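Local coordinates for spore germination protein B3 (PDB 3N54), which takes part in the germination response of Bacillus subtilis spores to a mixture of L-asparagine, glucose, fructose and potassium ions, as a lipoprotein component of a germinant receptor, at residues A[23-28]-A[51-56]; A[161-166]-A[185-190]. All coordinates share one frame; numbering follows the deposited sequence.

Interaction 1 of 2, residues A[23-28]-A[51-56]; sequences LTYQNL and KTILEA
L23 and I53 face each other as an antiparallel hydrogen-bonded pair where strand 46-55 runs along the edge of a three-stranded antiparallel sheet; the local axes are 4.7 Å apart at 168°. The backbone evidence is a pair of reciprocal bonds, I53 N to L23 O at 2.8 Å and L23 N to I53 O at 2.9 Å, followed by Y25 N to K51 O. L23 O also receives a CA-H...O contact from T52.

Apolar packing is concentrated on the face bearing L23 and I53, whose CB atoms lie 4.1 Å apart. The Y25 ring meets I53 CD1 with CE1, at its edge, 3.9 Å away. K51 CG, held between the backbone N and the carbonyl carbon (chi1 69°), starts an extended chain that runs alongside Y25 and sets CE over one ring face, a CH-pi contact; NZ is farther off, at most weakly attracted. Were the Y25 ring lost to an alanine here, the K51 methylenes would probably be left without their aromatic surface and I53 CD1 without its ring-edge neighbour.

On the other face, T24 and T52 form a non-hydrogen-bonded pair, their side chains pointing the same way, with T24 CG2 3.9 Å from T52 OG1.

Interaction 2 of 2, residues A[161-166]-A[185-190]; sequences NGYSYL and IKRGSN
S164 OG accepts the backbone N-H of R187 at 2.8 Å and is also hydrogen-bonded to T301 OG1, so two partners hold this buried hydroxyl. G162 O receives R187 NE at 3.0 Å, with the donor tilted 26° from the carbonyl plane; a second bond from NH2 is weak. R187 gets there through a chain bent at chi2 and chi3, which lays one face of its guanidinium over the backbone, S164 N standing 3.6 Å from the plane over its centre. NH1 forms a salt bridge with D326, linking this corner to helix 325-331.

These contacts lie at the open end of the beta hairpin 165-172/177-186, beside the Schellman motif with which G162, at positive phi, ends helix 152-160. Y165 and I185 form an antiparallel hydrogen-bonded pair of the hairpin. Y165 CG sits between the backbone N and the carbonyl carbon (chi1 58°), and the ring lies against I185, whose CB makes a CH-pi contact over one face, 3.9 Å from the centroid. N190 OD1, near the ring edge, is hydrogen-bonded to S159 OG and accepts from a water at 2.7 Å that also donates to Y163 O; N190 ND2 is hydrogen-bonded to N86 OD1.

In the fold
From the N terminus, the chain first lays down strands 8-15 and 21-28, and interaction 1 then brings strand 46-55 alongside 21-28, closing a loop of 22 residues between its segments and completing the antiparallel three-stranded sheet. Roughly a hundred residues later, interaction 2 closes the shorter hairpin excursion between 161-166 and 185-190, 18 residues of which 14 are strand. The closures are in series, neither nested nor crossed. The centres of interactions 1 and 2 are about 33 Å apart. Interaction 1 is a surface contact, its centre about 31 Å from the centre of the chain; interaction 2, its centre about 11 Å from that point, is partly buried and belongs to the mixed five-stranded sheet, where it meets helices 152-160 and 325-331.

Interaction 1 of 2, residues A[23-28]-A[51-56]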
# COMPACT_ATOMS: atom_id res chain seq x y z
N LEU A 23 21.23 -21.64 12.54
CA LEU A 23 20.29 -22.39 13.36
C LEU A 23 19.37 -23.14 12.42
O LEU A 23 18.71 -22.52 11.60
CB LEU A 23 19.47 -21.48 14.25
CG LEU A 23 20.15 -20.93 15.51
CD1 LEU A 23 21.24 -19.93 15.16
CD2 LEU A 23 19.11 -20.30 16.43
N THR A 24 19.36 -24.47 12.51
CA THR A 24 18.45 -25.28 11.70
C THR A 24 17.46 -25.96 12.63
O THR A 24 17.82 -26.86 13.38
CB THR A 24 19.19 -26.34 10.87
OG1 THR A 24 20.27 -25.73 10.16
CG2 THR A 24 18.23 -27.01 9.86
N TYR A 25 16.21 -25.50 12.60
CA TYR A 25 15.16 -26.12 13.38
C TYR A 25 14.78 -27.45 12.73
O TYR A 25 15.04 -27.67 11.55
CB TYR A 25 13.96 -25.19 13.51
CG TYR A 25 14.23 -24.06 14.47
CD1 TYR A 25 14.98 -22.95 14.08
CD2 TYR A 25 13.75 -24.10 15.77
CE1 TYR A 25 15.24 -21.92 14.96
CE2 TYR A 25 14.01 -23.07 16.66
CZ TYR A 25 14.74 -21.98 16.25
OH TYR A 25 14.99 -20.96 17.14
N GLN A 26 14.20 -28.34 13.53
CA GLN A 26 13.92 -29.71 13.10
C GLN A 26 12.53 -30.16 13.54
O GLN A 26 12.11 -29.91 14.67
CB GLN A 26 14.94 -30.66 13.73
CG GLN A 26 16.42 -30.26 13.56
CD GLN A 26 16.90 -30.36 12.12
OE1 GLN A 26 17.90 -29.75 11.74
NE2 GLN A 26 16.19 -31.13 11.32
N ASN A 27 11.83 -30.83 12.64
CA ASN A 27 10.54 -31.42 12.93
C ASN A 27 10.80 -32.88 13.21
O ASN A 27 11.03 -33.67 12.29
CB ASN A 27 9.59 -31.21 11.75
CG ASN A 27 9.33 -29.73 11.47
OD1 ASN A 27 9.51 -29.26 10.34
ND2 ASN A 27 8.94 -28.99 12.49
N LEU A 28 10.79 -33.25 14.49
CA LEU A 28 11.21 -34.60 14.89
C LEU A 28 10.20 -35.66 14.46
O LEU A 28 8.98 -35.46 14.56
CB LEU A 28 11.46 -34.67 16.40
CG LEU A 28 12.47 -33.65 16.95
CD1 LEU A 28 12.64 -33.85 18.44
CD2 LEU A 28 13.82 -33.74 16.22
N LYS A 51 12.70 -24.31 9.82
CA LYS A 51 13.32 -23.10 9.33
C LYS A 51 14.82 -23.04 9.65
O LYS A 51 15.31 -23.67 10.60
CB LYS A 51 12.63 -21.85 9.90
CG LYS A 51 12.82 -21.62 11.38
CD LYS A 51 12.00 -20.43 11.84
CE LYS A 51 11.95 -20.34 13.35
NZ LYS A 51 10.97 -19.31 13.81
N THR A 52 15.52 -22.27 8.84
CA THR A 52 16.93 -22.04 8.98
C THR A 52 17.13 -20.55 9.23
O THR A 52 16.53 -19.72 8.54
CB THR A 52 17.69 -22.46 7.72
OG1 THR A 52 17.55 -23.88 7.55
CG2 THR A 52 19.16 -22.11 7.81
N ILE A 53 17.94 -20.23 10.23
CA ILE A 53 18.29 -18.85 10.54
C ILE A 53 19.79 -18.65 10.32
O ILE A 53 20.60 -19.36 10.92
CB ILE A 53 17.94 -18.48 11.98
CG1 ILE A 53 16.46 -18.77 12.27
CG2 ILE A 53 18.22 -17.01 12.23
CD1 ILE A 53 16.03 -18.30 13.67
N LEU A 54 20.14 -17.71 9.45
CA LEU A 54 21.52 -17.38 9.16
C LEU A 54 21.83 -15.99 9.71
O LEU A 54 21.09 -15.04 9.46
CB LEU A 54 21.80 -17.41 7.66
CG LEU A 54 21.88 -18.78 6.97
CD1 LEU A 54 21.98 -18.61 5.46
CD2 LEU A 54 23.06 -19.61 7.49
N GLU A 55 22.93 -15.89 10.45
CA GLU A 55 23.32 -14.61 11.01
C GLU A 55 24.80 -14.53 11.37
O GLU A 55 25.37 -15.47 11.91
CB GLU A 55 22.52 -14.33 12.27
CG GLU A 55 22.72 -12.91 12.78
CD GLU A 55 21.80 -12.55 13.92
OE1 GLU A 55 21.32 -13.47 14.62
OE2 GLU A 55 21.58 -11.34 14.12
N ALA A 56 25.40 -13.38 11.06
CA ALA A 56 26.76 -13.07 11.50
C ALA A 56 26.62 -12.38 12.85
O ALA A 56 25.84 -11.44 12.97
CB ALA A 56 27.45 -12.17 10.51

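Interaction 2 of 2, residues A[161-166]-A[185-190]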
# COMPACT_ATOMS: atom_id res chain seq x y z
N ASN A 161 -11.74 -5.91 8.93
CA ASN A 161 -13.07 -5.37 8.70
C ASN A 161 -13.53 -5.44 7.25
O ASN A 161 -14.59 -4.91 6.91
CB ASN A 161 -13.16 -3.94 9.25
CG ASN A 161 -13.07 -3.88 10.77
OD1 ASN A 161 -13.85 -3.19 11.42
ND2 ASN A 161 -12.14 -4.63 11.35
N GLY A 162 -12.77 -6.13 6.41
CA GLY A 162 -13.17 -6.35 5.02
C GLY A 162 -13.01 -5.18 4.07
O GLY A 162 -13.80 -5.03 3.14
N TYR A 163 -11.99 -4.36 4.29
CA TYR A 163 -11.72 -3.22 3.41
C TYR A 163 -10.59 -3.50 2.45
O TYR A 163 -9.61 -4.15 2.82
CB TYR A 163 -11.36 -1.97 4.21
CG TYR A 163 -12.53 -1.31 4.87
CD1 TYR A 163 -13.30 -0.37 4.18
CD2 TYR A 163 -12.89 -1.62 6.17
CE1 TYR A 163 -14.39 0.24 4.78
CE2 TYR A 163 -13.96 -1.02 6.77
CZ TYR A 163 -14.71 -0.09 6.07
OH TYR A 163 -15.78 0.51 6.68
N SER A 164 -10.75 -3.04 1.21
CA SER A 164 -9.66 -2.96 0.27
C SER A 164 -8.95 -1.65 0.59
O SER A 164 -9.57 -0.71 1.08
CB SER A 164 -10.15 -2.96 -1.17
OG SER A 164 -10.67 -4.22 -1.55
N TYR A 165 -7.65 -1.59 0.33
CA TYR A 165 -6.88 -0.39 0.65
C TYR A 165 -5.57 -0.32 -0.12
O TYR A 165 -5.16 -1.29 -0.77
CB TYR A 165 -6.59 -0.33 2.16
CG TYR A 165 -5.84 -1.52 2.69
CD1 TYR A 165 -6.52 -2.68 3.07
CD2 TYR A 165 -4.45 -1.51 2.82
CE1 TYR A 165 -5.84 -3.78 3.56
CE2 TYR A 165 -3.76 -2.61 3.31
CZ TYR A 165 -4.46 -3.74 3.68
OH TYR A 165 -3.78 -4.84 4.17
N LEU A 166 -4.93 0.84 -0.05
CA LEU A 166 -3.67 1.06 -0.72
C LEU A 166 -2.52 1.01 0.29
O LEU A 166 -2.69 1.33 1.46
CB LEU A 166 -3.67 2.40 -1.45
CG LEU A 166 -4.71 2.62 -2.55
CD1 LEU A 166 -4.63 4.04 -3.10
CD2 LEU A 166 -4.56 1.60 -3.68
N ILE A 185 -4.48 -3.71 -2.22
CA ILE A 185 -4.81 -4.91 -1.46
C ILE A 185 -6.32 -5.09 -1.48
O ILE A 185 -7.07 -4.20 -1.07
CB ILE A 185 -4.32 -4.83 0.02
CG1 ILE A 185 -2.86 -4.39 0.10
CG2 ILE A 185 -4.51 -6.16 0.72
CD1 ILE A 185 -1.90 -5.27 -0.68
N LYS A 186 -6.78 -6.24 -1.96
CA LYS A 186 -8.20 -6.50 -2.10
C LYS A 186 -8.79 -7.13 -0.84
O LYS A 186 -8.14 -7.94 -0.18
CB LYS A 186 -8.47 -7.39 -3.30
CG LYS A 186 -9.95 -7.53 -3.66
CD LYS A 186 -10.09 -8.12 -5.04
CE LYS A 186 -11.53 -8.14 -5.53
NZ LYS A 186 -11.53 -8.26 -7.03
N ARG A 187 -10.02 -6.74 -0.53
CA ARG A 187 -10.74 -7.24 0.65
C ARG A 187 -10.97 -8.74 0.55
O ARG A 187 -10.93 -9.31 -0.54
CB ARG A 187 -12.08 -6.51 0.79
CG ARG A 187 -13.17 -6.93 -0.21
CD ARG A 187 -13.88 -5.72 -0.83
NE ARG A 187 -14.15 -4.67 0.15
CZ ARG A 187 -14.21 -3.37 -0.12
NH1 ARG A 187 -14.03 -2.90 -1.35
NH2 ARG A 187 -14.44 -2.51 0.87
N GLY A 188 -11.21 -9.36 1.69
CA GLY A 188 -11.43 -10.80 1.76
C GLY A 188 -10.12 -11.56 1.66
O GLY A 188 -9.62 -12.08 2.65
N SER A 189 -9.56 -11.61 0.45
CA SER A 189 -8.30 -12.32 0.21
C SER A 189 -7.14 -11.65 0.93
O SER A 189 -6.20 -12.32 1.36
CB SER A 189 -8.00 -12.36 -1.28
OG SER A 189 -7.72 -11.06 -1.77
N ASN A 190 -7.19 -10.33 1.03
CA ASN A 190 -6.12 -9.56 1.64
C ASN A 190 -4.83 -9.72 0.82
O ASN A 190 -3.73 -9.68 1.36
CB ASN A 190 -5.94 -10.04 3.08
CG ASN A 190 -5.76 -8.91 4.07
OD1 ASN A 190 -5.86 -7.74 3.74
ND2 ASN A 190 -5.51 -9.28 5.30
O HOH W 1 -8.30 -6.62 3.20